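Local coordinates for protein CmeC (Campylobacter jejuni, PDB 4MT4) that probably forms the trimeric outer membrane channel of a multidrug efflux system, joining a transmembrane beta-barrel to a long alpha-helical tunnel, at residues A175-E178 with A179-A183; E212-A215 with L216-N219; T283-N286 with Y287-G290; I340-N343 with V344-A347; K377-R380 with L381-D384. One frame throughout, in Å; residues are numbered along the deposited sequence.

Contact 1. Residues A175-E178 with A179-A183; sequences ALKE and AYESA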
loop_
_atom_site.group_PDB
_atom_site.type_symbol
_atom_site.label_atom_id
_atom_site.label_comp_id
_atom_site.label_asym_id
_atom_site.label_seq_id
_atom_site.Cartn_x
_atom_site.Cartn_y
_atom_site.Cartn_z
ATOM N N ALA B 175 -12.268 33.946 10.296
ATOM C CA ALA B 175 -11.903 35.121 9.512
ATOM C C ALA B 175 -12.865 35.294 8.345
ATOM O O ALA B 175 -13.228 36.413 7.983
ATOM C CB ALA B 175 -10.471 35.006 9.013
ATOM N N LEU B 176 -13.275 34.174 7.762
ATOM C CA LEU B 176 -14.214 34.186 6.649
ATOM C C LEU B 176 -15.649 34.377 7.137
ATOM O O LEU B 176 -16.539 34.708 6.354
ATOM C CB LEU B 176 -14.088 32.899 5.832
ATOM C CG LEU B 176 -12.997 32.927 4.758
ATOM C CD1 LEU B 176 -12.559 31.526 4.375
ATOM C CD2 LEU B 176 -13.505 33.671 3.538
ATOM N N LYS B 177 -15.869 34.170 8.432
ATOM C CA LYS B 177 -17.171 34.443 9.030
ATOM C C LYS B 177 -17.418 35.945 9.060
ATOM O O LYS B 177 -18.441 36.426 8.570
ATOM C CB LYS B 177 -17.264 33.869 10.445
ATOM C CG LYS B 177 -18.568 34.201 11.157
ATOM C CD LYS B 177 -18.611 33.631 12.565
ATOM C CE LYS B 177 -19.917 33.986 13.263
ATOM N NZ LYS B 177 -19.982 33.456 14.654
ATOM N N GLU B 178 -16.469 36.678 9.636
ATOM C CA GLU B 178 -16.537 38.134 9.699
ATOM C C GLU B 178 -16.548 38.753 8.309
ATOM O O GLU B 178 -17.271 39.716 8.054
ATOM C CB GLU B 178 -15.360 38.688 10.505
ATOM C CG GLU B 178 -14.985 40.132 10.177
ATOM C CD GLU B 178 -16.079 41.126 10.514
ATOM O OE1 GLU B 178 -16.984 40.785 11.308
ATOM O OE2 GLU B 178 -16.030 42.254 9.982
ATOM N N ALA B 179 -15.733 38.194 7.419
ATOM C CA ALA B 179 -15.671 38.651 6.039
ATOM C C ALA B 179 -17.027 38.498 5.363
ATOM O O ALA B 179 -17.388 39.283 4.490
ATOM C CB ALA B 179 -14.605 37.886 5.273
ATOM N N TYR B 180 -17.776 37.485 5.783
ATOM C CA TYR B 180 -19.113 37.248 5.257
ATOM C C TYR B 180 -20.132 38.202 5.871
ATOM O O TYR B 180 -21.014 38.707 5.178
ATOM C CB TYR B 180 -19.537 35.801 5.508
ATOM C CG TYR B 180 -21.019 35.560 5.321
ATOM C CD1 TYR B 180 -21.574 35.481 4.051
ATOM C CD2 TYR B 180 -21.861 35.408 6.415
ATOM C CE1 TYR B 180 -22.927 35.262 3.876
ATOM C CE2 TYR B 180 -23.214 35.189 6.250
ATOM C CZ TYR B 180 -23.742 35.116 4.978
ATOM O OH TYR B 180 -25.090 34.896 4.810
ATOM N N GLU B 181 -20.004 38.439 7.174
ATOM C CA GLU B 181 -20.929 39.305 7.901
ATOM C C GLU B 181 -20.934 40.727 7.348
ATOM O O GLU B 181 -21.989 41.274 7.029
ATOM C CB GLU B 181 -20.581 39.335 9.393
ATOM C CG GLU B 181 -20.683 37.988 10.096
ATOM C CD GLU B 181 -22.087 37.417 10.084
ATOM O OE1 GLU B 181 -23.054 38.207 10.019
ATOM O OE2 GLU B 181 -22.224 36.177 10.138
ATOM N N SER B 182 -19.751 41.321 7.232
ATOM C CA SER B 182 -19.637 42.694 6.756
ATOM C C SER B 182 -19.979 42.796 5.275
ATOM O O SER B 182 -20.454 43.832 4.812
ATOM C CB SER B 182 -18.231 43.235 7.013
ATOM O OG SER B 182 -17.839 43.007 8.355
ATOM N N ALA B 183 -19.737 41.718 4.536
ATOM C CA ALA B 183 -20.099 41.667 3.124
ATOM C C ALA B 183 -21.613 41.685 2.969
ATOM O O ALA B 183 -22.142 42.201 1.984
ATOM C CB ALA B 183 -19.510 40.434 2.463
#
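The side chain of E178 leaves the helix with CG opposite the backbone nitrogen (chi1 156°) and then folds at chi2 (64°), a bend that carries the carboxylate along the helix to S182, one turn on. S182 meets it with OG placed opposite its own carbonyl carbon. The hydroxyl donates to OE2, with S182 OG and E178 OE2 a short 2.5 Å apart. It reaches that oxygen from above the carboxylate plane instead of within it. The same two residues are joined through the main chain, where S182 N lies 3.1 Å from E178 O in a nearly straight bond. E178 is thus tied to S182 by both its backbone and its side chain.

On the neighbouring side, E181 bends back over the preceding turn, and its CG rests 3.1 Å from K177 O, the carbonyl that also receives E181 N at 2.9 Å. The extended K177 chain runs outward, so that K177 NZ and E181 OE2 remain 5.7 Å apart, too far for a salt bridge, though a weak long-range attraction is possible. Y180 turns its ring off the helix so that K177 O lies at the ring edge, while A179, which is buried, sets CB 3.4 Å from A175 O. L176 and Y180 pack on helix 201-236, and S182 and A183 on R418 of helix 411-445. These i to i+4 contacts follow the surface of helix 129-195, one of the long antiparallel coiled-coil helices that build the alpha-barrel of outer membrane factor channels.

Contact 2. Residues E212-A215 with L216-N219; sequences ESMA and LQYN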
loop_
_atom_site.group_PDB
_atom_site.type_symbol
_atom_site.label_atom_id
_atom_site.label_comp_id
_atom_site.label_asym_id
_atom_site.label_seq_id
_atom_site.Cartn_x
_atom_site.Cartn_y
_atom_site.Cartn_z
ATOM N N GLU B 212 -22.175 36.743 -2.382
ATOM C CA GLU B 212 -22.266 35.320 -2.690
ATOM C C GLU B 212 -20.895 34.655 -2.720
ATOM O O GLU B 212 -20.751 33.501 -2.312
ATOM C CB GLU B 212 -22.976 35.106 -4.029
ATOM C CG GLU B 212 -24.352 35.754 -4.125
ATOM C CD GLU B 212 -25.362 35.161 -3.155
ATOM O OE1 GLU B 212 -25.164 34.016 -2.694
ATOM O OE2 GLU B 212 -26.365 35.845 -2.858
ATOM N N SER B 213 -19.893 35.381 -3.206
ATOM C CA SER B 213 -18.528 34.868 -3.249
ATOM C C SER B 213 -18.010 34.601 -1.842
ATOM O O SER B 213 -17.394 33.570 -1.581
ATOM C CB SER B 213 -17.603 35.846 -3.972
ATOM O OG SER B 213 -16.265 35.375 -3.988
ATOM N N MET B 214 -18.274 35.534 -0.933
ATOM C CA MET B 214 -17.875 35.382 0.461
ATOM C C MET B 214 -18.606 34.218 1.122
ATOM O O MET B 214 -18.009 33.445 1.868
ATOM C CB MET B 214 -18.134 36.672 1.243
ATOM C CG MET B 214 -17.192 37.815 0.889
ATOM S SD MET B 214 -15.458 37.428 1.205
ATOM C CE MET B 214 -14.684 38.981 0.784
ATOM N N ALA B 215 -19.899 34.094 0.837
ATOM C CA ALA B 215 -20.709 33.010 1.388
ATOM C C ALA B 215 -20.208 31.657 0.898
ATOM O O ALA B 215 -20.244 30.667 1.627
ATOM C CB ALA B 215 -22.173 33.198 1.019
ATOM N N LEU B 216 -19.735 31.628 -0.342
ATOM C CA LEU B 216 -19.180 30.417 -0.931
ATOM C C LEU B 216 -17.843 30.063 -0.288
ATOM O O LEU B 216 -17.591 28.907 0.052
ATOM C CB LEU B 216 -19.009 30.589 -2.442
ATOM C CG LEU B 216 -18.417 29.405 -3.208
ATOM C CD1 LEU B 216 -19.262 28.158 -3.005
ATOM C CD2 LEU B 216 -18.287 29.738 -4.685
ATOM N N GLN B 217 -16.991 31.070 -0.119
ATOM C CA GLN B 217 -15.690 30.886 0.518
ATOM C C GLN B 217 -15.852 30.488 1.980
ATOM O O GLN B 217 -15.075 29.696 2.507
ATOM C CB GLN B 217 -14.854 32.162 0.416
ATOM C CG GLN B 217 -14.477 32.547 -1.002
ATOM C CD GLN B 217 -13.878 33.937 -1.089
ATOM O OE1 GLN B 217 -14.358 34.785 -1.842
ATOM N NE2 GLN B 217 -12.825 34.178 -0.317
ATOM N N TYR B 218 -16.872 31.045 2.623
ATOM C CA TYR B 218 -17.162 30.760 4.023
ATOM C C TYR B 218 -17.476 29.276 4.228
ATOM O O TYR B 218 -16.873 28.623 5.082
ATOM C CB TYR B 218 -18.330 31.628 4.504
ATOM C CG TYR B 218 -18.630 31.542 5.989
ATOM C CD1 TYR B 218 -17.701 31.025 6.884
ATOM C CD2 TYR B 218 -19.850 31.976 6.490
ATOM C CE1 TYR B 218 -17.981 30.944 8.236
ATOM C CE2 TYR B 218 -20.139 31.900 7.837
ATOM C CZ TYR B 218 -19.201 31.385 8.707
ATOM O OH TYR B 218 -19.488 31.306 10.050
ATOM N N ASN B 219 -18.410 28.750 3.442
ATOM C CA ASN B 219 -18.820 27.352 3.568
ATOM C C ASN B 219 -17.713 26.368 3.200
ATOM O O ASN B 219 -17.695 25.236 3.682
ATOM C CB ASN B 219 -20.057 27.089 2.711
ATOM C CG ASN B 219 -21.326 27.638 3.337
ATOM O OD1 ASN B 219 -21.529 27.530 4.546
ATOM N ND2 ASN B 219 -22.183 28.235 2.518
#
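S213 and Q217 face one another across a single turn of helix 201-236, within a predicted coiled coil and on a wall of the helical tunnel. The hydroxyl of S213 donates to the side-chain amide, S213 OG lying 2.9 Å from Q217 OE1 and in the carbonyl plane. The serine torsion (chi1 178°) sets OG opposite the main-chain nitrogen, and Q217, extended beyond CG, brings its amide back to meet it. On the way, Q217 CG passes 3.1 Å from S213 O, which also accepts Q217 N at 2.9 Å in the helical bond. M214 curls at chi2 and crosses the glutamine at a slant, with M214 SD 4.2 Å from Q217 OE1. Further along, Y218 N bonds to M214 O at 2.8 Å, while the Y218 side chain leads away from this turn to pack on K177 of helix 129-195 and makes a cation-pi contact with K222. The other flank faces the second subunit, where A215 and N219 pack on N385 and L216 packs on Q382 of that subunit.

Q217 OE1 also lies 3.3 Å from S213 O, and two acceptors this close should repel. The hydroxyl proton, directed at OE1, probably offsets that repulsion and holds the amide in its present rotation, with its oxygen turned to the hydroxyl.

Contact 3. Residues T283-N286 with Y287-G290; sequences TQQN and YLVG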
loop_
_atom_site.group_PDB
_atom_site.type_symbol
_atom_site.label_atom_id
_atom_site.label_comp_id
_atom_site.label_asym_id
_atom_site.label_seq_id
_atom_site.Cartn_x
_atom_site.Cartn_y
_atom_site.Cartn_z
ATOM N N THR B 283 20.133 -8.158 11.250
ATOM C CA THR B 283 20.805 -9.191 12.042
ATOM C C THR B 283 19.943 -10.441 12.119
ATOM O O THR B 283 20.450 -11.553 12.245
ATOM C CB THR B 283 21.113 -8.729 13.480
ATOM O OG1 THR B 283 20.080 -9.188 14.361
ATOM C CG2 THR B 283 21.201 -7.216 13.555
ATOM N N GLN B 284 18.632 -10.241 12.052
ATOM C CA GLN B 284 17.685 -11.346 12.072
ATOM C C GLN B 284 17.894 -12.249 10.863
ATOM O O GLN B 284 17.981 -13.469 10.993
ATOM C CB GLN B 284 16.249 -10.825 12.098
ATOM C CG GLN B 284 15.199 -11.913 11.976
ATOM C CD GLN B 284 13.786 -11.367 12.013
ATOM O OE1 GLN B 284 13.529 -10.247 11.570
ATOM N NE2 GLN B 284 12.861 -12.156 12.545
ATOM N N GLN B 285 17.984 -11.634 9.688
ATOM C CA GLN B 285 18.211 -12.367 8.447
ATOM C C GLN B 285 19.608 -12.977 8.421
ATOM O O GLN B 285 19.823 -14.034 7.827
ATOM C CB GLN B 285 18.012 -11.450 7.238
ATOM C CG GLN B 285 16.591 -10.926 7.090
ATOM C CD GLN B 285 15.583 -12.042 6.901
ATOM O OE1 GLN B 285 15.820 -12.989 6.151
ATOM N NE2 GLN B 285 14.452 -11.941 7.590
ATOM N N ASN B 286 20.555 -12.307 9.071
ATOM C CA ASN B 286 21.927 -12.794 9.142
ATOM C C ASN B 286 22.014 -14.087 9.944
ATOM O O ASN B 286 22.775 -14.992 9.602
ATOM C CB ASN B 286 22.837 -11.728 9.752
ATOM C CG ASN B 286 24.289 -12.158 9.797
ATOM O OD1 ASN B 286 24.966 -12.205 8.770
ATOM N ND2 ASN B 286 24.778 -12.466 10.992
ATOM N N TYR B 287 21.225 -14.167 11.011
ATOM C CA TYR B 287 21.158 -15.370 11.833
ATOM C C TYR B 287 20.513 -16.522 11.068
ATOM O O TYR B 287 20.872 -17.684 11.252
ATOM C CB TYR B 287 20.379 -15.095 13.123
ATOM C CG TYR B 287 21.190 -14.405 14.199
ATOM C CD1 TYR B 287 22.456 -14.866 14.546
ATOM C CD2 TYR B 287 20.693 -13.290 14.865
ATOM C CE1 TYR B 287 23.201 -14.238 15.528
ATOM C CE2 TYR B 287 21.430 -12.655 15.847
ATOM C CZ TYR B 287 22.681 -13.132 16.175
ATOM O OH TYR B 287 23.409 -12.495 17.153
ATOM N N LEU B 288 19.560 -16.185 10.205
ATOM C CA LEU B 288 18.843 -17.186 9.422
ATOM C C LEU B 288 19.718 -17.770 8.320
ATOM O O LEU B 288 19.429 -18.844 7.794
ATOM C CB LEU B 288 17.574 -16.584 8.821
ATOM C CG LEU B 288 16.478 -16.246 9.834
ATOM C CD1 LEU B 288 15.260 -15.660 9.139
ATOM C CD2 LEU B 288 16.105 -17.481 10.643
ATOM N N VAL B 289 20.780 -17.053 7.967
ATOM C CA VAL B 289 21.765 -17.575 7.032
ATOM C C VAL B 289 22.478 -18.760 7.673
ATOM O O VAL B 289 22.694 -19.791 7.033
ATOM C CB VAL B 289 22.793 -16.502 6.621
ATOM C CG1 VAL B 289 23.927 -17.125 5.819
ATOM C CG2 VAL B 289 22.116 -15.394 5.826
ATOM N N GLY B 290 22.822 -18.608 8.948
ATOM C CA GLY B 290 23.457 -19.673 9.702
ATOM C C GLY B 290 22.571 -20.899 9.818
ATOM O O GLY B 290 23.041 -22.025 9.667
#
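T283 and Y287 lie side by side on one flank of their helix and point the same way, the tyrosine ring drawn up beside the preceding turn. The ring's nearest approach is to main chain, with Y287 CD2 3.2 Å from T283 O; between the side chains, T283 OG1 and Y287 CE2 stand 4.0 Å apart. Y287 has CG opposite its carbonyl carbon (chi1 -80°), which brings the ring back toward the threonine. The T283 hydroxyl is hydrogen-bonded to S139 of helix 129-195, a helix on which the Y287 ring also packs, so both side chains serve the same interface.

Q285 and L288 meet on a different flank. There the glutamine bends at chi2 and slants across the leucine, bringing Q285 OE1 4.0 Å from L288 CD1, a loose van der Waals contact. V289 tucks its CG2 branch against the helix, 3.3 Å from Q285 O. N286 directs its amide off the helix, where OD1 is held by K351 and ND2 by the backbone oxygen of P5, so both ends of this buried amide are satisfied.

The main-chain bonds are uneven: Y287 N lies 3.0 Å from T283 O and reaches Q284 O weakly, whereas V289 N has two weak partners, Q285 O and N286 O. Shared bonding of this kind mixes i to i+4 with i to i+3 contacts. It occurs here in helix 273-293, which is wedged against helices 129-195 and 339-405 and contacted by the N-terminal segment, part of the helical tunnel of an outer membrane efflux protein close to its beta-barrel.

Contact 4. Residues I340-N343 with V344-A347; sequences IYQN and VNLA. With SO4 (sulfate ion), chain M.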
loop_
_atom_site.group_PDB
_atom_site.type_symbol
_atom_site.label_atom_id
_atom_site.label_comp_id
_atom_site.label_asym_id
_atom_site.label_seq_id
_atom_site.Cartn_x
_atom_site.Cartn_y
_atom_site.Cartn_z
ATOM N N ILE B 340 20.168 -27.829 -1.226
ATOM C CA ILE B 340 20.649 -27.183 -0.011
ATOM C C ILE B 340 21.456 -25.930 -0.337
ATOM O O ILE B 340 21.337 -24.912 0.343
ATOM C CB ILE B 340 21.510 -28.144 0.827
ATOM C CG1 ILE B 340 20.742 -29.437 1.098
ATOM C CG2 ILE B 340 21.931 -27.490 2.133
ATOM C CD1 ILE B 340 21.520 -30.442 1.901
ATOM N N TYR B 341 22.269 -26.012 -1.385
ATOM C CA TYR B 341 23.090 -24.885 -1.816
ATOM C C TYR B 341 22.243 -23.679 -2.221
ATOM O O TYR B 341 22.605 -22.538 -1.938
ATOM C CB TYR B 341 23.997 -25.299 -2.979
ATOM C CG TYR B 341 24.635 -24.132 -3.706
ATOM C CD1 TYR B 341 25.682 -23.421 -3.133
ATOM C CD2 TYR B 341 24.191 -23.745 -4.966
ATOM C CE1 TYR B 341 26.267 -22.354 -3.793
ATOM C CE2 TYR B 341 24.769 -22.680 -5.632
ATOM C CZ TYR B 341 25.807 -21.988 -5.041
ATOM O OH TYR B 341 26.389 -20.927 -5.698
ATOM N N GLN B 342 21.117 -23.938 -2.878
ATOM C CA GLN B 342 20.237 -22.866 -3.329
ATOM C C GLN B 342 19.381 -22.325 -2.185
ATOM O O GLN B 342 18.921 -21.183 -2.230
ATOM C CB GLN B 342 19.342 -23.349 -4.474
ATOM C CG GLN B 342 20.087 -23.645 -5.776
ATOM C CD GLN B 342 20.636 -22.396 -6.443
ATOM O OE1 GLN B 342 20.355 -21.275 -6.020
ATOM N NE2 GLN B 342 21.426 -22.587 -7.494
ATOM N N ASN B 343 19.168 -23.145 -1.161
ATOM C CA ASN B 343 18.457 -22.691 0.029
ATOM C C ASN B 343 19.311 -21.706 0.818
ATOM O O ASN B 343 18.804 -20.736 1.378
ATOM C CB ASN B 343 18.060 -23.875 0.911
ATOM C CG ASN B 343 16.576 -24.179 0.845
ATOM O OD1 ASN B 343 15.756 -23.436 1.383
ATOM N ND2 ASN B 343 16.222 -25.278 0.187
ATOM N N VAL B 344 20.616 -21.965 0.849
ATOM C CA VAL B 344 21.572 -21.075 1.494
ATOM C C VAL B 344 21.681 -19.773 0.710
ATOM O O VAL B 344 21.719 -18.688 1.291
ATOM C CB VAL B 344 22.965 -21.731 1.612
ATOM C CG1 VAL B 344 23.990 -20.731 2.131
ATOM C CG2 VAL B 344 22.900 -22.945 2.515
ATOM N N ASN B 345 21.732 -19.895 -0.613
ATOM C CA ASN B 345 21.712 -18.734 -1.495
ATOM C C ASN B 345 20.484 -17.865 -1.243
ATOM O O ASN B 345 20.589 -16.645 -1.127
ATOM C CB ASN B 345 21.749 -19.165 -2.964
ATOM C CG ASN B 345 23.162 -19.362 -3.483
ATOM O OD1 ASN B 345 24.084 -19.651 -2.720
ATOM N ND2 ASN B 345 23.338 -19.201 -4.790
ATOM N N LEU B 346 19.323 -18.507 -1.154
ATOM C CA LEU B 346 18.068 -17.808 -0.906
ATOM C C LEU B 346 18.103 -17.064 0.428
ATOM O O LEU B 346 17.605 -15.944 0.535
ATOM C CB LEU B 346 16.895 -18.792 -0.935
ATOM C CG LEU B 346 15.484 -18.201 -0.916
ATOM C CD1 LEU B 346 15.318 -17.201 -2.048
ATOM C CD2 LEU B 346 14.435 -19.301 -1.010
ATOM N N ALA B 347 18.699 -17.692 1.438
ATOM C CA ALA B 347 18.819 -17.088 2.760
ATOM C C ALA B 347 19.785 -15.910 2.743
ATOM O O ALA B 347 19.589 -14.919 3.449
ATOM C CB ALA B 347 19.268 -18.127 3.777
HETATM S S SO4 M . 23.186 -29.645 -2.384
HETATM O O1 SO4 M . 23.563 -30.814 -1.592
HETATM O O2 SO4 M . 23.740 -29.787 -3.727
HETATM O O3 SO4 M . 21.733 -29.543 -2.457
HETATM O O4 SO4 M . 23.710 -28.431 -1.768
#
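V344 presses its CG2 branch against the turn before it, 3.3 Å from I340 O, and this is the compact flank. The backbone bond of the same pair joins V344 N to I340 O at 3.1 Å. I340 and V344 both pack on F296, a residue Y341 also touches.

The flank carrying Y341 and N345 is looser. The N345 amide slants over the exposed tyrosine, its plane 57° from the ring, with OD1 above one face near the rim and 3.6 Å from Y341 CE1. Q342 OE1 stays 3.8 Å from N345 ND2, the two amide planes nearly perpendicular and the separation too long for a hydrogen bond. Close to the start of the helix sits a sulfate ion, probably from the crystallisation liquor. I340 N reaches its O3 at 2.6 Å, Y341 N reaches O4 weakly at 2.8 Å, and G338 N adds a further bond, an arrangement that the positive end of the helix dipole would favour.

N343 ND2 turns back to the carbonyl of E339. Helix 339-405 follows strand 322-335 here, with V344 and A347 against helix 273-293, and Q342, N343 and L346 against A72, I76 and Q69 of the third subunit.

Contact 5. Residues K377-R380 with L381-D384; sequences KTIR and LQYD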
loop_
_atom_site.group_PDB
_atom_site.type_symbol
_atom_site.label_atom_id
_atom_site.label_comp_id
_atom_site.label_asym_id
_atom_site.label_seq_id
_atom_site.Cartn_x
_atom_site.Cartn_y
_atom_site.Cartn_z
ATOM N N LYS B 377 13.600 26.793 9.087
ATOM C CA LYS B 377 14.171 28.135 9.095
ATOM C C LYS B 377 13.617 29.001 7.964
ATOM O O LYS B 377 13.571 30.224 8.077
ATOM C CB LYS B 377 15.700 28.070 9.009
ATOM C CG LYS B 377 16.247 27.575 7.680
ATOM C CD LYS B 377 17.767 27.659 7.651
ATOM C CE LYS B 377 18.323 27.284 6.286
ATOM N NZ LYS B 377 19.810 27.357 6.261
ATOM N N THR B 378 13.191 28.368 6.875
ATOM C CA THR B 378 12.626 29.105 5.750
ATOM C C THR B 378 11.220 29.593 6.079
ATOM O O THR B 378 10.860 30.732 5.777
ATOM C CB THR B 378 12.583 28.250 4.470
ATOM O OG1 THR B 378 13.907 27.822 4.134
ATOM C CG2 THR B 378 12.010 29.055 3.311
ATOM N N ILE B 379 10.429 28.726 6.704
ATOM C CA ILE B 379 9.076 29.080 7.114
ATOM C C ILE B 379 9.129 30.111 8.243
ATOM O O ILE B 379 8.213 30.920 8.408
ATOM C CB ILE B 379 8.278 27.829 7.553
ATOM C CG1 ILE B 379 8.146 26.845 6.390
ATOM C CG2 ILE B 379 6.890 28.209 8.027
ATOM C CD1 ILE B 379 7.527 25.521 6.776
ATOM N N ARG B 380 10.221 30.096 9.004
ATOM C CA ARG B 380 10.440 31.097 10.043
ATOM C C ARG B 380 10.519 32.493 9.428
ATOM O O ARG B 380 10.003 33.461 9.988
ATOM C CB ARG B 380 11.717 30.793 10.829
ATOM C CG ARG B 380 12.033 31.807 11.916
ATOM C CD ARG B 380 10.887 31.934 12.907
ATOM N NE ARG B 380 11.175 32.918 13.944
ATOM C CZ ARG B 380 10.923 34.219 13.829
ATOM N NH1 ARG B 380 10.377 34.696 12.720
ATOM N NH2 ARG B 380 11.219 35.043 14.825
ATOM N N LEU B 381 11.165 32.585 8.269
ATOM C CA LEU B 381 11.231 33.835 7.525
ATOM C C LEU B 381 9.852 34.207 6.993
ATOM O O LEU B 381 9.454 35.370 7.033
ATOM C CB LEU B 381 12.228 33.729 6.370
ATOM C CG LEU B 381 13.692 33.488 6.738
ATOM C CD1 LEU B 381 14.542 33.360 5.482
ATOM C CD2 LEU B 381 14.210 34.607 7.627
ATOM N N GLN B 382 9.132 33.201 6.501
ATOM C CA GLN B 382 7.787 33.392 5.969
ATOM C C GLN B 382 6.831 33.932 7.026
ATOM O O GLN B 382 5.876 34.639 6.704
ATOM C CB GLN B 382 7.241 32.080 5.407
ATOM C CG GLN B 382 7.930 31.604 4.140
ATOM C CD GLN B 382 7.279 30.366 3.556
ATOM O OE1 GLN B 382 6.960 30.320 2.370
ATOM N NE2 GLN B 382 7.084 29.351 4.390
ATOM N N TYR B 383 7.088 33.592 8.286
ATOM C CA TYR B 383 6.262 34.063 9.393
ATOM C C TYR B 383 6.298 35.584 9.477
ATOM O O TYR B 383 5.261 36.234 9.604
ATOM C CB TYR B 383 6.732 33.451 10.714
ATOM C CG TYR B 383 5.715 33.533 11.830
ATOM C CD1 TYR B 383 5.558 34.698 12.572
ATOM C CD2 TYR B 383 4.917 32.443 12.145
ATOM C CE1 TYR B 383 4.628 34.774 13.595
ATOM C CE2 TYR B 383 3.987 32.509 13.166
ATOM C CZ TYR B 383 3.847 33.676 13.888
ATOM O OH TYR B 383 2.921 33.744 14.904
ATOM N N ASP B 384 7.503 36.143 9.398
ATOM C CA ASP B 384 7.683 37.589 9.442
ATOM C C ASP B 384 7.129 38.251 8.185
ATOM O O ASP B 384 6.572 39.346 8.243
ATOM C CB ASP B 384 9.161 37.945 9.613
ATOM C CG ASP B 384 9.711 37.513 10.960
ATOM O OD1 ASP B 384 8.908 37.333 11.899
ATOM O OD2 ASP B 384 10.945 37.359 11.083
HETATM O O HOH W 1 10.342 37.926 14.222
#
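The backbone through I379, R380 and Y383 is helical, with Y383 N bonded to I379 O at 2.9 Å and more weakly to R380 O, while Q382 N takes T378 O at 3.1 Å. From this turn R380 reaches forward to D384. Its CG lies opposite the backbone nitrogen (chi1 179°) and the chain kinks at chi2 (57°), which carries the guanidinium outward and forward, over the next turn toward D384. R380 NH1 meets D384 OD1 at 3.1 Å in a salt bridge whose hydrogen bond is weak. The carboxylate comes to the guanidinium edge but stands almost perpendicular to it, the planes 83° apart, so the groups do not form a flat two-pronged pair. A water closes the link, accepting from R380 NH2 at 3.1 Å and donating to D384 OD1 at 2.8 Å.

This i to i+4 ion pair lies on helix 339-405, one of the long helices of the efflux tunnel wall, where R380 also packs on L23 and W25. L381 sets CG 3.5 Å from K377 O, and Q382 CG lies 3.5 Å from T378 O. Y383 meets F428 of helix 411-445 edge-to-face, while T378 and I379 pack on L223 of the third subunit.

Contacts 1 and 2 lie on successive antiparallel helices with centres about 9 Å apart, and they touch where K177 CG comes 3.2 Å from Y218 OH. Contacts 3 and 4 form a second pair nearer the beta-barrel, about 13 Å between centres, meeting at V289 CG2 and A347 O, 3.5 Å apart. Contact 5 shares helix 339-405 with contact 4, yet their centres are about 55 Å apart. It is related to contact 2 through the trimer: L381 packs on N219 of the third subunit, and L216 on Q382 of the second. In contact 3, G290 lies about 13 Å from the bound (2S)-1-(pentanoyloxy)propan-2-yl hexanoate, whose pocket includes C1.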